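Local coordinates for protein K41043 (Homo sapiens, PDB 6KBR) that probably inhibits serine proteases through its single Kazal-type domain, at residues Thr11-Arg15 / Asn53-Ile57. Residues are numbered along the deposited sequence; the frame is centred on the assembly and turned at random.
Sequences TPNCR and NIKII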
ATOM      1  N   THR B  11     -18.018  20.498  -0.479  1.00 33.09           N
ATOM      2  CA  THR B  11     -16.602  20.413  -0.013  1.00 29.05           C
ATOM      3  C   THR B  11     -15.659  19.610  -0.963  1.00 27.22           C
ATOM      4  O   THR B  11     -14.738  20.224  -1.456  1.00 30.50           O
ATOM      5  CB  THR B  11     -16.438  19.976   1.489  1.00 29.67           C
ATOM      6  OG1 THR B  11     -17.504  19.122   1.886  1.00 29.47           O
ATOM      7  CG2 THR B  11     -16.355  21.184   2.492  1.00 29.70           C
ATOM      8  N   PRO B  12     -15.838  18.278  -1.209  1.00 23.58           N
ATOM      9  CA  PRO B  12     -14.746  17.577  -1.914  1.00 24.34           C
ATOM     10  C   PRO B  12     -14.604  17.935  -3.403  1.00 23.63           C
ATOM     11  O   PRO B  12     -15.596  18.020  -4.113  1.00 21.40           O
ATOM     12  CB  PRO B  12     -15.097  16.082  -1.750  1.00 23.47           C
ATOM     13  CG  PRO B  12     -16.534  16.055  -1.529  1.00 23.43           C
ATOM     14  CD  PRO B  12     -16.924  17.351  -0.891  1.00 24.45           C
ATOM     15  N   ASN B  13     -13.374  18.117  -3.873  1.00 24.85           N
ATOM     16  CA  ASN B  13     -13.170  18.356  -5.304  1.00 26.22           C
ATOM     17  C   ASN B  13     -12.786  17.029  -5.934  1.00 25.20           C
ATOM     18  O   ASN B  13     -11.619  16.587  -5.869  1.00 23.85           O
ATOM     19  CB  ASN B  13     -12.136  19.455  -5.616  1.00 27.86           C
ATOM     20  CG  ASN B  13     -12.101  19.795  -7.108  1.00 28.71           C
ATOM     21  OD1 ASN B  13     -12.938  19.321  -7.915  1.00 24.12           O
ATOM     22  ND2 ASN B  13     -11.122  20.602  -7.489  1.00 32.09           N
ATOM     23  N   CYS B  14     -13.798  16.375  -6.500  1.00 22.03           N
ATOM     24  CA  CYS B  14     -13.618  15.044  -7.019  1.00 20.93           C
ATOM     25  C   CYS B  14     -12.889  15.035  -8.412  1.00 22.71           C
ATOM     26  O   CYS B  14     -12.272  14.023  -8.800  1.00 18.70           O
ATOM     27  CB  CYS B  14     -14.967  14.311  -6.963  1.00 19.48           C
ATOM     28  SG  CYS B  14     -15.538  14.113  -5.228  1.00 17.27           S
ATOM     29  N   ARG B  15     -12.863  16.187  -9.091  1.00 25.97           N
ATOM     30  CA  ARG B  15     -12.165  16.339 -10.387  1.00 30.16           C
ATOM     31  C   ARG B  15     -10.646  16.136 -10.280  1.00 28.72           C
ATOM     32  O   ARG B  15      -9.996  15.893 -11.286  1.00 24.74           O
ATOM     33  CB  ARG B  15     -12.452  17.728 -11.026  1.00 35.44           C
ATOM     34  CG  ARG B  15     -13.667  17.840 -11.980  1.00 40.90           C
ATOM     35  CD  ARG B  15     -14.905  16.944 -11.750  1.00 46.22           C
ATOM     36  NE  ARG B  15     -15.428  16.875 -10.372  1.00 52.04           N
ATOM     37  CZ  ARG B  15     -16.066  17.859  -9.720  1.00 58.07           C
ATOM     38  NH1 ARG B  15     -16.288  19.056 -10.292  1.00 55.07           N
ATOM     39  NH2 ARG B  15     -16.482  17.650  -8.463  1.00 57.33           N
ATOM     40  N   ASN B  53     -24.416  13.713  -3.548  1.00 15.69           N
ATOM     41  CA  ASN B  53     -23.260  14.429  -3.031  1.00 16.65           C
ATOM     42  C   ASN B  53     -23.097  14.150  -1.552  1.00 15.74           C
ATOM     43  O   ASN B  53     -24.061  13.904  -0.835  1.00 14.29           O
ATOM     44  CB  ASN B  53     -23.364  15.924  -3.307  1.00 18.17           C
ATOM     45  CG  ASN B  53     -23.287  16.235  -4.798  1.00 20.10           C
ATOM     46  OD1 ASN B  53     -22.634  15.532  -5.541  1.00 22.33           O
ATOM     47  ND2 ASN B  53     -23.958  17.281  -5.233  1.00 21.54           N
ATOM     48  N   ILE B  54     -21.863  14.156  -1.089  1.00 16.64           N
ATOM     49  CA  ILE B  54     -21.596  13.909   0.329  1.00 16.51           C
ATOM     50  C   ILE B  54     -20.522  14.910   0.702  1.00 16.37           C
ATOM     51  O   ILE B  54     -19.554  15.073  -0.028  1.00 15.47           O
ATOM     52  CB  ILE B  54     -21.177  12.430   0.615  1.00 17.41           C
ATOM     53  CG1 ILE B  54     -22.217  11.446   0.055  1.00 16.46           C
ATOM     54  CG2 ILE B  54     -20.958  12.225   2.135  1.00 17.43           C
ATOM     55  CD1 ILE B  54     -21.877   9.967   0.222  1.00 17.21           C
ATOM     56  N   LYS B  55     -20.739  15.626   1.807  1.00 16.99           N
ATOM     57  CA  LYS B  55     -19.821  16.661   2.226  1.00 17.59           C
ATOM     58  C   LYS B  55     -18.858  16.076   3.217  1.00 15.29           C
ATOM     59  O   LYS B  55     -19.107  15.041   3.782  1.00 13.25           O
ATOM     60  CB  LYS B  55     -20.535  17.837   2.885  1.00 20.65           C
ATOM     61  CG  LYS B  55     -21.728  18.356   2.111  1.00 25.16           C
ATOM     62  CD  LYS B  55     -21.334  18.962   0.779  1.00 28.97           C
ATOM     63  CE  LYS B  55     -21.411  20.477   0.864  1.00 32.23           C
ATOM     64  NZ  LYS B  55     -21.069  21.105  -0.434  1.00 35.87           N
ATOM     65  N   ILE B  56     -17.743  16.748   3.392  1.00 14.38           N
ATOM     66  CA  ILE B  56     -16.793  16.365   4.386  1.00 15.47           C
ATOM     67  C   ILE B  56     -16.998  17.246   5.618  1.00 16.31           C
ATOM     68  O   ILE B  56     -16.732  18.423   5.567  1.00 16.20           O
ATOM     69  CB  ILE B  56     -15.352  16.463   3.904  1.00 13.79           C
ATOM     70  CG1 ILE B  56     -15.140  15.411   2.780  1.00 13.69           C
ATOM     71  CG2 ILE B  56     -14.425  16.201   5.104  1.00 14.26           C
ATOM     72  CD1 ILE B  56     -13.772  15.391   2.132  1.00 13.08           C
ATOM     73  N   ILE B  57     -17.410  16.605   6.703  1.00 18.25           N
ATOM     74  CA  ILE B  57     -17.695  17.235   7.976  1.00 20.69           C
ATOM     75  C   ILE B  57     -16.363  17.627   8.606  1.00 21.73           C
ATOM     76  O   ILE B  57     -16.219  18.733   9.085  1.00 24.04           O
ATOM     77  CB  ILE B  57     -18.497  16.263   8.879  1.00 20.75           C
ATOM     78  CG1 ILE B  57     -19.838  15.977   8.230  1.00 21.62           C
ATOM     79  CG2 ILE B  57     -18.690  16.798  10.280  1.00 22.78           C
ATOM     80  CD1 ILE B  57     -20.604  17.195   7.761  1.00 22.50           C
TER
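The ring of P12 meets the 53-57 segment through three of its carbons: CG lies 3.5 Å from I54 O and CD 3.6 Å from the same carbonyl oxygen, while CB faces the tip of I56, 4.2 Å from its CD1. The flat guanidinium of R15 plays its part within the 11-15 segment, where one face carries N13 OD1, centred 3.9 Å above the plane; that same oxygen also accepts a weak hydrogen bond from R15 N. In this Kazal fold, a small antiparallel sheet packed with helix 40-50, the contact joins the start of the modelled chain to the lead-in and first residue of strand 56-59, at the edge of the sheet within this chain. Helix 40-50 lies beside both segments: P12 and I56 each touch E40, I54 and I56 touch L43, and C14 is tied to C44 by a disulfide. On the sheet side, K55 and I57 make backbone hydrogen bonds with S32 and C30 respectively. Across the contact, I56 N donates a hydrogen bond to T11 OG1, 2.8 Å long and nearly straight at 169°. The threonine hydroxyl thus takes up the amide at the first residue of the strand. K55 folds back alongside T11: bends at chi2 (-65°) and chi3 (-105°) turn its chain toward the threonine backbone, with CE 3.6 Å from T11 N; K55 NZ lies 3.1 Å from T11 N. The arrangement is a surface one, T11 and K55 both being solvent-exposed. At the root of the lysine, its CB sits 3.4 Å from T11 OG1, the oxygen that accepts the I56 amide.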